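Local coordinates for transcriptional regulator, MarR family (Methanosarcina mazei, PDB 3S2W), which probably binds DNA as a dimeric winged helix-turn-helix transcription factor of the MarR family, at residues Y46-G51 against V89-V94; F53-R58 against R83-L88; R58-D63 against V108-K113. All coordinates share one frame; numbering follows the deposited sequence.

Contact 1. Residues Y46-G51 against V89-V94; sequences YGIGSG and VDEGYV. With SO4 (sulfate ion), chain I.
In this winged helix-turn-helix fold, Glu-91 and Tyr-93 lie at the exit of helix 78-90, the probable recognition helix, and meet Tyr-46, Gly-47 and Ile-48 of the loop before helix 53-61. A Schellman motif ends the helix. Gly-92 turns the chain with positive phi; Glu-91 before it and Tyr-93 after it both point toward residues 46-51.

The one hydrogen bond between the segments runs from Tyr-93 OH to Tyr-46 O, at 2.9 Å. The hydroxyl lies in the carbonyl plane and meets a lone pair of Tyr-46 O, with a C=O...O angle of 126°. The carbonyl oxygen in turn sits at the edge of the Tyr-93 ring.

Ile-48 packs obliquely against the same ring. Its extended CG1 branch (chi2 177°) brings CD1 to 3.4 Å from Tyr-93 CE2. Glu-91 makes a less favourable approach. Gly-47 O is 3.1 Å from Glu-91 CD and almost equally far from both carboxylate oxygens, so acceptor faces acceptor.

At the far end of the loop, Gly-51 N donates to sulfate O4 at 2.9 Å. Gln-52 NE2 is a further donor to this ion.

Tyr-46 and Tyr-93 both rest on Leu-117 of helix 112-133. Ile-48 also touches Ile-43 of helix 23-43 and Leu-56 of helix 53-61. The backbone of Tyr-93 pairs with Thr-111, just beyond strand 106-110.

Contact 2. Residues F53-R58 against R83-L88; sequences FPFLMR and RAIQKL. With SO4 (sulfate ion), chain J; SO4 (sulfate ion), chain I.
One aromatic side chain, Phe-55, makes three of the four side-chain contacts between these helices and touches Ala-84, Ile-85 and Leu-88. Both helices belong to the winged-helix domain of the MarR type. Helix 78-90 is the probable recognition helix of its helix-turn-helix, and helix 53-61 packs against it. Their axes approach to 10.0 Å and cross at -71°.

The Phe-55 ring spans much of that gap. Its CG is anti to the carbonyl carbon (chi1 -60°), which sends the ring toward helix 78-90. CE2 comes to 3.4 Å from Ala-84 CB, where the small methyl lets the ring come close to the helix. Ile-85 comes from the same side of the ring plane, nearer the opposite edge, with CD1 4.0 Å from Phe-55 CD1. These two side chains cross at about a right angle.

Leu-74 and Ile-76 also touch Phe-55. Pro-54 and Arg-58 pack on Arg-33 and Tyr-30 of the second subunit. On the outer side of helix 78-90, Arg-83 and Lys-87 each make a weak bond to a different sulfate ion.

Leu-88 divides its two methyls between neighbours: CD1 is 4.1 Å from Phe-55 CB, and CD2 is 4.1 Å from Leu-56 CD1.

Contact 3. Residues R58-D63 against V108-K113; sequences RLYRED and VFLTEK
Leu-110, Asp-63 and Leu-59 carry this contact, in which the end of helix 53-61 and the turn after it meet the end of wing strand 106-110. Leu-110 has the largest buried area of the three. Its side chain points at the helix and reaches two residues there. CG lies 3.8 Å from Leu-59 CB, and CD1 lies 3.5 Å from Tyr-60 CD1. The Tyr-60 and Leu-110 side chains cross at about a right angle.

Asp-63 holds the backbone of the same leucine. With its CG anti to the backbone N (chi1 -170°), the carboxylate is turned to the strand. Leu-110 N donates to Asp-63 OD1 at 3.0 Å. The bond is moderately bent, at 145°, and meets the oxygen on its syn side, 26° out of the carboxylate plane. The second oxygen, OD2, accepts from a water at 2.7 Å. That water also donates to Leu-110 O, so both polar backbone atoms of Leu-110 are linked to one carboxylate.

Leu-59 packs against Val-108. Val-108 CG2 faces the fork of the Leu-59 methyls, 3.3 Å from CD2. Val-108 has a nearly eclipsed first torsion, which suggests a tight fit or an uncertain rotamer.

Helix 112-133 and the neighbouring strands complete the surroundings. Tyr-60 OH bonds to Gly-114 O, and its ring touches Leu-117 and Met-121 of helix 112-133. Thr-111 is the N-cap of that helix. Val-108 rests on Leu-70 of helix 67-74, and its backbone pairs with Ile-65. Phe-109 pairs with Phe-95 of strand 94-98, and their rings meet nearly parallel. Leu-59 also packs on Val-94 of that strand.

How the contacts relate
Contacts 2 and 3 tie helix 53-61 to the probable recognition helix and the wing strand; contact 1 ties the loop before it to the end of the same probable recognition helix. Contacts 1 and 2 are closest, with centres about 7 Å apart. Tyr-93 N lies 2.9 Å from Leu-88 O, a probable hydrogen bond between them. Contacts 2 and 3 have centres about 10 Å apart and their segments overlap at Arg-58; Leu-56 CD1 meets Leu-110 CD2 at 3.7 Å. Contacts 1 and 3, about 12 Å apart, join where Gly-92 O meets Thr-111 OG1 at 2.8 Å. One sulfate touches contacts 1 and 2. It probably came from the crystallisation liquor, but could mimic a DNA phosphate.

Contact 1. Residues Y46-G51 against V89-V94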
loop_
_atom_site.group_PDB
_atom_site.type_symbol
_atom_site.label_atom_id
_atom_site.label_comp_id
_atom_site.label_asym_id
_atom_site.label_seq_id
_atom_site.Cartn_x
_atom_site.Cartn_y
_atom_site.Cartn_z
ATOM N N TYR A 46 -4.006 -6.143 20.877
ATOM C CA TYR A 46 -5.346 -6.708 20.702
ATOM C C TYR A 46 -5.286 -8.034 19.958
ATOM O O TYR A 46 -6.311 -8.601 19.602
ATOM C CB TYR A 46 -6.267 -5.733 19.962
ATOM C CG TYR A 46 -6.220 -4.341 20.534
ATOM C CD1 TYR A 46 -5.375 -3.367 19.998
ATOM C CD2 TYR A 46 -6.991 -4.003 21.625
ATOM C CE1 TYR A 46 -5.312 -2.096 20.541
ATOM C CE2 TYR A 46 -6.941 -2.735 22.171
ATOM C CZ TYR A 46 -6.100 -1.787 21.633
ATOM O OH TYR A 46 -6.075 -0.535 22.203
ATOM N N GLY A 47 -4.081 -8.526 19.724
ATOM C CA GLY A 47 -3.893 -9.768 19.000
ATOM C C GLY A 47 -4.392 -9.695 17.571
ATOM O O GLY A 47 -4.983 -10.642 17.073
ATOM N N ILE A 48 -4.139 -8.571 16.910
ATOM C CA ILE A 48 -4.647 -8.323 15.559
ATOM C C ILE A 48 -3.488 -7.974 14.624
ATOM O O ILE A 48 -2.677 -7.108 14.931
ATOM C CB ILE A 48 -5.645 -7.136 15.565
ATOM C CG1 ILE A 48 -6.796 -7.412 16.515
ATOM C CG2 ILE A 48 -6.259 -6.917 14.221
ATOM C CD1 ILE A 48 -7.763 -6.253 16.600
ATOM N N GLY A 49 -3.408 -8.650 13.490
ATOM C CA GLY A 49 -2.422 -8.315 12.489
ATOM C C GLY A 49 -2.876 -7.138 11.639
ATOM O O GLY A 49 -4.079 -6.886 11.492
ATOM N N SER A 50 -1.909 -6.429 11.063
ATOM C CA SER A 50 -2.181 -5.300 10.177
ATOM C C SER A 50 -2.876 -5.714 8.884
ATOM O O SER A 50 -3.349 -4.869 8.135
ATOM C CB SER A 50 -0.877 -4.570 9.849
ATOM O OG SER A 50 0.058 -5.478 9.306
ATOM N N GLY A 51 -2.920 -7.012 8.610
ATOM C CA GLY A 51 -3.724 -7.520 7.508
ATOM C C GLY A 51 -5.230 -7.541 7.785
ATOM O O GLY A 51 -6.052 -7.536 6.861
ATOM N N VAL A 89 -12.354 -13.812 13.407
ATOM C CA VAL A 89 -13.340 -14.659 14.064
ATOM C C VAL A 89 -12.716 -15.383 15.244
ATOM O O VAL A 89 -13.308 -15.444 16.319
ATOM C CB VAL A 89 -14.004 -15.682 13.116
ATOM C CG1 VAL A 89 -14.742 -16.695 13.927
ATOM C CG2 VAL A 89 -14.975 -14.990 12.199
ATOM N N ASP A 90 -11.514 -15.918 15.055
ATOM C CA ASP A 90 -10.847 -16.670 16.122
ATOM C C ASP A 90 -10.429 -15.792 17.291
ATOM O O ASP A 90 -10.290 -16.254 18.419
ATOM C CB ASP A 90 -9.656 -17.453 15.575
ATOM C CG ASP A 90 -10.082 -18.584 14.625
ATOM O OD1 ASP A 90 -11.212 -19.123 14.784
ATOM O OD2 ASP A 90 -9.277 -18.933 13.725
ATOM N N GLU A 91 -10.233 -14.515 17.016
ATOM C CA GLU A 91 -9.906 -13.556 18.060
ATOM C C GLU A 91 -11.175 -13.049 18.729
ATOM O O GLU A 91 -11.121 -12.363 19.732
ATOM C CB GLU A 91 -9.081 -12.403 17.467
ATOM C CG GLU A 91 -7.673 -12.849 16.991
ATOM C CD GLU A 91 -7.207 -12.213 15.673
ATOM O OE1 GLU A 91 -6.358 -12.834 14.987
ATOM O OE2 GLU A 91 -7.668 -11.101 15.325
ATOM N N GLY A 92 -12.325 -13.385 18.145
ATOM C CA GLY A 92 -13.623 -13.057 18.712
ATOM C C GLY A 92 -14.115 -11.652 18.423
ATOM O O GLY A 92 -14.896 -11.098 19.195
ATOM N N TYR A 93 -13.671 -11.079 17.306
ATOM C CA TYR A 93 -14.044 -9.717 16.942
ATOM C C TYR A 93 -15.153 -9.671 15.916
ATOM O O TYR A 93 -15.803 -8.647 15.744
ATOM C CB TYR A 93 -12.849 -8.960 16.390
ATOM C CG TYR A 93 -11.824 -8.648 17.429
ATOM C CD1 TYR A 93 -12.192 -8.081 18.633
ATOM C CD2 TYR A 93 -10.485 -8.938 17.214
ATOM C CE1 TYR A 93 -11.260 -7.798 19.577
ATOM C CE2 TYR A 93 -9.549 -8.659 18.153
ATOM C CZ TYR A 93 -9.937 -8.087 19.333
ATOM O OH TYR A 93 -9.009 -7.802 20.284
ATOM N N VAL A 94 -15.351 -10.767 15.199
ATOM C CA VAL A 94 -16.442 -10.798 14.238
ATOM C C VAL A 94 -17.018 -12.169 14.168
ATOM O O VAL A 94 -16.359 -13.134 14.538
ATOM C CB VAL A 94 -15.993 -10.458 12.822
ATOM C CG1 VAL A 94 -15.323 -9.117 12.805
ATOM C CG2 VAL A 94 -15.099 -11.574 12.260
HETATM S S SO4 I . -2.252 -10.714 9.557
HETATM O O1 SO4 I . -1.844 -11.681 8.546
HETATM O O2 SO4 I . -3.702 -10.534 9.479
HETATM O O3 SO4 I . -1.892 -11.215 10.890
HETATM O O4 SO4 I . -1.576 -9.448 9.274
#

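Contact 2. Residues F53-R58 against R83-L88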
loop_
_atom_site.group_PDB
_atom_site.type_symbol
_atom_site.label_atom_id
_atom_site.label_comp_id
_atom_site.label_asym_id
_atom_site.label_seq_id
_atom_site.Cartn_x
_atom_site.Cartn_y
_atom_site.Cartn_z
ATOM N N PHE A 53 -6.688 -5.199 9.867
ATOM C CA PHE A 53 -7.115 -3.853 10.198
ATOM C C PHE A 53 -8.093 -3.249 9.182
ATOM O O PHE A 53 -9.099 -2.658 9.573
ATOM C CB PHE A 53 -5.898 -2.962 10.312
ATOM C CG PHE A 53 -6.189 -1.622 10.871
ATOM C CD1 PHE A 53 -6.098 -0.489 10.076
ATOM C CD2 PHE A 53 -6.548 -1.480 12.207
ATOM C CE1 PHE A 53 -6.370 0.767 10.611
ATOM C CE2 PHE A 53 -6.807 -0.235 12.742
ATOM C CZ PHE A 53 -6.710 0.889 11.949
ATOM N N PRO A 54 -7.803 -3.400 7.875
ATOM C CA PRO A 54 -8.636 -2.805 6.827
ATOM C C PRO A 54 -10.066 -3.366 6.869
ATOM O O PRO A 54 -10.995 -2.562 6.784
ATOM C CB PRO A 54 -7.927 -3.217 5.531
ATOM C CG PRO A 54 -6.607 -3.679 5.933
ATOM C CD PRO A 54 -6.755 -4.253 7.301
ATOM N N PHE A 55 -10.235 -4.688 7.021
ATOM C CA PHE A 55 -11.567 -5.311 7.242
ATOM C C PHE A 55 -12.275 -4.772 8.481
ATOM O O PHE A 55 -13.402 -4.298 8.411
ATOM C CB PHE A 55 -11.480 -6.857 7.316
ATOM C CG PHE A 55 -10.933 -7.483 6.057
ATOM C CD1 PHE A 55 -11.765 -7.713 4.966
ATOM C CD2 PHE A 55 -9.572 -7.795 5.948
ATOM C CE1 PHE A 55 -11.270 -8.245 3.800
ATOM C CE2 PHE A 55 -9.067 -8.339 4.775
ATOM C CZ PHE A 55 -9.916 -8.563 3.698
ATOM N N LEU A 56 -11.623 -4.845 9.626
ATOM C CA LEU A 56 -12.224 -4.268 10.815
ATOM C C LEU A 56 -12.718 -2.833 10.537
ATOM O O LEU A 56 -13.868 -2.516 10.827
ATOM C CB LEU A 56 -11.243 -4.320 11.974
ATOM C CG LEU A 56 -11.848 -4.514 13.357
ATOM C CD1 LEU A 56 -12.768 -5.733 13.400
ATOM C CD2 LEU A 56 -10.746 -4.622 14.411
HETATM N N MSE A 57 -11.875 -1.983 9.947
HETATM C CA MSE A 57 -12.240 -0.583 9.717
HETATM C C MSE A 57 -13.449 -0.456 8.787
HETATM O O MSE A 57 -14.272 0.442 8.940
HETATM C CB MSE A 57 -11.052 0.231 9.159
HETATM C CG MSE A 57 -9.896 0.453 10.160
HETATM SE SE MSE A 57 -10.443 1.347 11.841
HETATM C CE MSE A 57 -10.631 3.187 11.209
ATOM N N ARG A 58 -13.554 -1.363 7.826
ATOM C CA ARG A 58 -14.697 -1.380 6.921
ATOM C C ARG A 58 -16.002 -1.766 7.630
ATOM O O ARG A 58 -17.037 -1.135 7.419
ATOM C CB ARG A 58 -14.423 -2.328 5.754
ATOM C CG ARG A 58 -15.433 -2.236 4.629
ATOM C CD ARG A 58 -15.525 -0.832 4.095
ATOM N NE ARG A 58 -16.852 -0.573 3.556
ATOM C CZ ARG A 58 -17.108 -0.330 2.278
ATOM N NH1 ARG A 58 -16.125 -0.290 1.388
ATOM N NH2 ARG A 58 -18.359 -0.117 1.900
ATOM N N ARG A 83 -8.522 -15.720 5.149
ATOM C CA ARG A 83 -7.587 -15.800 6.278
ATOM C C ARG A 83 -7.709 -14.630 7.256
ATOM O O ARG A 83 -7.680 -14.818 8.482
ATOM C CB ARG A 83 -6.142 -15.940 5.790
ATOM C CG ARG A 83 -5.741 -17.378 5.513
ATOM C CD ARG A 83 -4.400 -17.463 4.803
ATOM N NE ARG A 83 -4.564 -17.630 3.361
ATOM C CZ ARG A 83 -4.045 -16.816 2.444
ATOM N NH1 ARG A 83 -3.317 -15.770 2.819
ATOM N NH2 ARG A 83 -4.255 -17.046 1.154
ATOM N N ALA A 84 -7.863 -13.428 6.714
ATOM C CA ALA A 84 -8.072 -12.274 7.559
ATOM C C ALA A 84 -9.345 -12.459 8.378
ATOM O O ALA A 84 -9.307 -12.400 9.609
ATOM C CB ALA A 84 -8.123 -10.974 6.727
ATOM N N ILE A 85 -10.469 -12.699 7.707
ATOM C CA ILE A 85 -11.742 -12.818 8.421
ATOM C C ILE A 85 -11.703 -13.993 9.392
ATOM O O ILE A 85 -12.265 -13.936 10.501
ATOM C CB ILE A 85 -12.920 -12.981 7.477
ATOM C CG1 ILE A 85 -13.091 -11.719 6.633
ATOM C CG2 ILE A 85 -14.183 -13.263 8.275
ATOM C CD1 ILE A 85 -13.289 -10.463 7.453
ATOM N N GLN A 86 -11.029 -15.066 8.999
ATOM C CA GLN A 86 -10.918 -16.163 9.937
ATOM C C GLN A 86 -10.147 -15.813 11.234
ATOM O O GLN A 86 -10.467 -16.336 12.299
ATOM C CB GLN A 86 -10.317 -17.398 9.292
ATOM C CG GLN A 86 -10.186 -18.502 10.298
ATOM C CD GLN A 86 -11.506 -19.189 10.525
ATOM O OE1 GLN A 86 -12.120 -19.687 9.581
ATOM N NE2 GLN A 86 -11.957 -19.216 11.779
ATOM N N LYS A 87 -9.138 -14.948 11.161
ATOM C CA LYS A 87 -8.375 -14.646 12.379
ATOM C C LYS A 87 -9.181 -13.690 13.234
ATOM O O LYS A 87 -9.119 -13.733 14.465
ATOM C CB LYS A 87 -7.005 -14.044 12.070
ATOM C CG LYS A 87 -6.010 -15.005 11.408
ATOM C CD LYS A 87 -4.752 -14.240 11.023
ATOM C CE LYS A 87 -3.590 -15.152 10.602
ATOM N NZ LYS A 87 -2.261 -14.457 10.786
ATOM N N LEU A 88 -9.959 -12.838 12.565
ATOM C CA LEU A 88 -10.834 -11.909 13.247
ATOM C C LEU A 88 -11.919 -12.693 13.992
ATOM O O LEU A 88 -12.333 -12.308 15.090
ATOM C CB LEU A 88 -11.439 -10.931 12.244
ATOM C CG LEU A 88 -10.492 -9.805 11.816
ATOM C CD1 LEU A 88 -11.111 -8.982 10.748
ATOM C CD2 LEU A 88 -10.171 -8.917 12.991
HETATM S S SO4 J . -5.011 -18.966 -1.881
HETATM O O1 SO4 J . -5.693 -19.613 -3.002
HETATM O O2 SO4 J . -5.663 -19.370 -0.637
HETATM O O3 SO4 J . -3.607 -19.381 -1.844
HETATM O O4 SO4 J . -5.088 -17.510 -2.025
HETATM S S SO4 I . -2.252 -10.714 9.557
HETATM O O1 SO4 I . -1.844 -11.681 8.546
HETATM O O2 SO4 I . -3.702 -10.534 9.479
HETATM O O3 SO4 I . -1.892 -11.215 10.890
HETATM O O4 SO4 I . -1.576 -9.448 9.274
#

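Contact 3. Residues R58-D63 against V108-K113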
loop_
_atom_site.group_PDB
_atom_site.type_symbol
_atom_site.label_atom_id
_atom_site.label_comp_id
_atom_site.label_asym_id
_atom_site.label_seq_id
_atom_site.Cartn_x
_atom_site.Cartn_y
_atom_site.Cartn_z
ATOM N N ARG A 58 -13.554 -1.363 7.826
ATOM C CA ARG A 58 -14.697 -1.380 6.921
ATOM C C ARG A 58 -16.002 -1.766 7.630
ATOM O O ARG A 58 -17.037 -1.135 7.419
ATOM C CB ARG A 58 -14.423 -2.328 5.754
ATOM C CG ARG A 58 -15.433 -2.236 4.629
ATOM C CD ARG A 58 -15.525 -0.832 4.095
ATOM N NE ARG A 58 -16.852 -0.573 3.556
ATOM C CZ ARG A 58 -17.108 -0.330 2.278
ATOM N NH1 ARG A 58 -16.125 -0.290 1.388
ATOM N NH2 ARG A 58 -18.359 -0.117 1.900
ATOM N N LEU A 59 -15.952 -2.794 8.477
ATOM C CA LEU A 59 -17.131 -3.185 9.233
ATOM C C LEU A 59 -17.657 -2.052 10.111
ATOM O O LEU A 59 -18.866 -1.954 10.314
ATOM C CB LEU A 59 -16.857 -4.430 10.068
ATOM C CG LEU A 59 -16.692 -5.653 9.191
ATOM C CD1 LEU A 59 -16.124 -6.802 10.007
ATOM C CD2 LEU A 59 -18.040 -6.002 8.588
ATOM N N TYR A 60 -16.762 -1.207 10.633
ATOM C CA TYR A 60 -17.193 -0.023 11.401
ATOM C C TYR A 60 -17.959 0.979 10.539
ATOM O O TYR A 60 -18.757 1.758 11.063
ATOM C CB TYR A 60 -16.019 0.708 12.064
ATOM C CG TYR A 60 -15.314 -0.097 13.111
ATOM C CD1 TYR A 60 -16.032 -0.847 14.025
ATOM C CD2 TYR A 60 -13.926 -0.126 13.176
ATOM C CE1 TYR A 60 -15.397 -1.596 14.984
ATOM C CE2 TYR A 60 -13.277 -0.883 14.133
ATOM C CZ TYR A 60 -14.021 -1.612 15.035
ATOM O OH TYR A 60 -13.407 -2.369 15.995
ATOM N N ARG A 61 -17.696 0.988 9.232
ATOM C CA ARG A 61 -18.509 1.809 8.354
ATOM C C ARG A 61 -19.802 1.076 7.984
ATOM O O ARG A 61 -20.893 1.596 8.159
ATOM C CB ARG A 61 -17.736 2.216 7.110
ATOM C CG ARG A 61 -17.234 3.648 7.159
ATOM C CD ARG A 61 -16.470 4.011 5.887
ATOM N NE ARG A 61 -15.272 3.189 5.715
ATOM C CZ ARG A 61 -14.799 2.786 4.537
ATOM N NH1 ARG A 61 -15.430 3.131 3.415
ATOM N NH2 ARG A 61 -13.695 2.037 4.487
ATOM N N GLU A 62 -19.668 -0.145 7.490
ATOM C CA GLU A 62 -20.795 -0.906 6.981
ATOM C C GLU A 62 -20.718 -2.307 7.569
ATOM O O GLU A 62 -19.963 -3.151 7.083
ATOM C CB GLU A 62 -20.710 -0.985 5.451
ATOM C CG GLU A 62 -21.951 -0.528 4.697
ATOM C CD GLU A 62 -22.994 -1.626 4.559
ATOM O OE1 GLU A 62 -23.642 -1.968 5.573
ATOM O OE2 GLU A 62 -23.163 -2.142 3.430
ATOM N N ASP A 63 -21.490 -2.550 8.620
ATOM C CA ASP A 63 -21.505 -3.854 9.268
ATOM C C ASP A 63 -22.486 -4.805 8.601
ATOM O O ASP A 63 -23.418 -4.380 7.932
ATOM C CB ASP A 63 -21.879 -3.688 10.733
ATOM C CG ASP A 63 -21.676 -4.944 11.525
ATOM O OD1 ASP A 63 -21.013 -5.865 11.010
ATOM O OD2 ASP A 63 -22.164 -5.007 12.664
ATOM N N VAL A 108 -20.584 -10.900 7.257
ATOM C CA VAL A 108 -19.761 -10.740 8.455
ATOM C C VAL A 108 -20.215 -9.565 9.298
ATOM O O VAL A 108 -20.561 -8.506 8.780
ATOM C CB VAL A 108 -18.229 -10.704 8.162
ATOM C CG1 VAL A 108 -17.932 -11.248 6.783
ATOM C CG2 VAL A 108 -17.682 -9.316 8.310
ATOM N N PHE A 109 -20.238 -9.793 10.609
ATOM C CA PHE A 109 -20.765 -8.840 11.558
ATOM C C PHE A 109 -19.769 -8.649 12.687
ATOM O O PHE A 109 -19.069 -9.582 13.065
ATOM C CB PHE A 109 -22.048 -9.380 12.173
ATOM C CG PHE A 109 -23.230 -9.406 11.245
ATOM C CD1 PHE A 109 -24.162 -8.373 11.264
ATOM C CD2 PHE A 109 -23.448 -10.482 10.399
ATOM C CE1 PHE A 109 -25.279 -8.388 10.428
ATOM C CE2 PHE A 109 -24.575 -10.501 9.546
ATOM C CZ PHE A 109 -25.488 -9.447 9.569
ATOM N N LEU A 110 -19.715 -7.447 13.249
ATOM C CA LEU A 110 -18.930 -7.214 14.461
ATOM C C LEU A 110 -19.601 -7.868 15.663
ATOM O O LEU A 110 -20.829 -7.826 15.799
ATOM C CB LEU A 110 -18.764 -5.715 14.702
ATOM C CG LEU A 110 -17.879 -5.007 13.670
ATOM C CD1 LEU A 110 -18.260 -3.527 13.561
ATOM C CD2 LEU A 110 -16.360 -5.199 13.985
ATOM N N THR A 111 -18.807 -8.493 16.525
ATOM C CA THR A 111 -19.304 -8.920 17.829
ATOM C C THR A 111 -19.241 -7.741 18.804
ATOM O O THR A 111 -18.753 -6.661 18.460
ATOM C CB THR A 111 -18.439 -10.024 18.412
ATOM O OG1 THR A 111 -17.112 -9.519 18.580
ATOM C CG2 THR A 111 -18.405 -11.237 17.480
ATOM N N GLU A 112 -19.715 -7.937 20.029
ATOM C CA GLU A 112 -19.620 -6.858 21.009
ATOM C C GLU A 112 -18.167 -6.497 21.277
ATOM O O GLU A 112 -17.806 -5.322 21.253
ATOM C CB GLU A 112 -20.381 -7.181 22.304
ATOM C CG GLU A 112 -21.802 -6.619 22.298
ATOM C CD GLU A 112 -21.830 -5.094 22.124
ATOM O OE1 GLU A 112 -21.166 -4.394 22.917
ATOM O OE2 GLU A 112 -22.508 -4.597 21.195
ATOM N N LYS A 113 -17.334 -7.510 21.519
ATOM C CA LYS A 113 -15.886 -7.310 21.627
ATOM C C LYS A 113 -15.343 -6.442 20.471
ATOM O O LYS A 113 -14.613 -5.488 20.694
ATOM C CB LYS A 113 -15.168 -8.663 21.661
ATOM C CG LYS A 113 -13.760 -8.634 22.235
ATOM C CD LYS A 113 -13.103 -10.019 22.150
ATOM C CE LYS A 113 -11.873 -10.133 23.048
ATOM N NZ LYS A 113 -11.282 -11.504 23.027
HETATM O O HOH W 1 -22.831 -6.115 15.012
#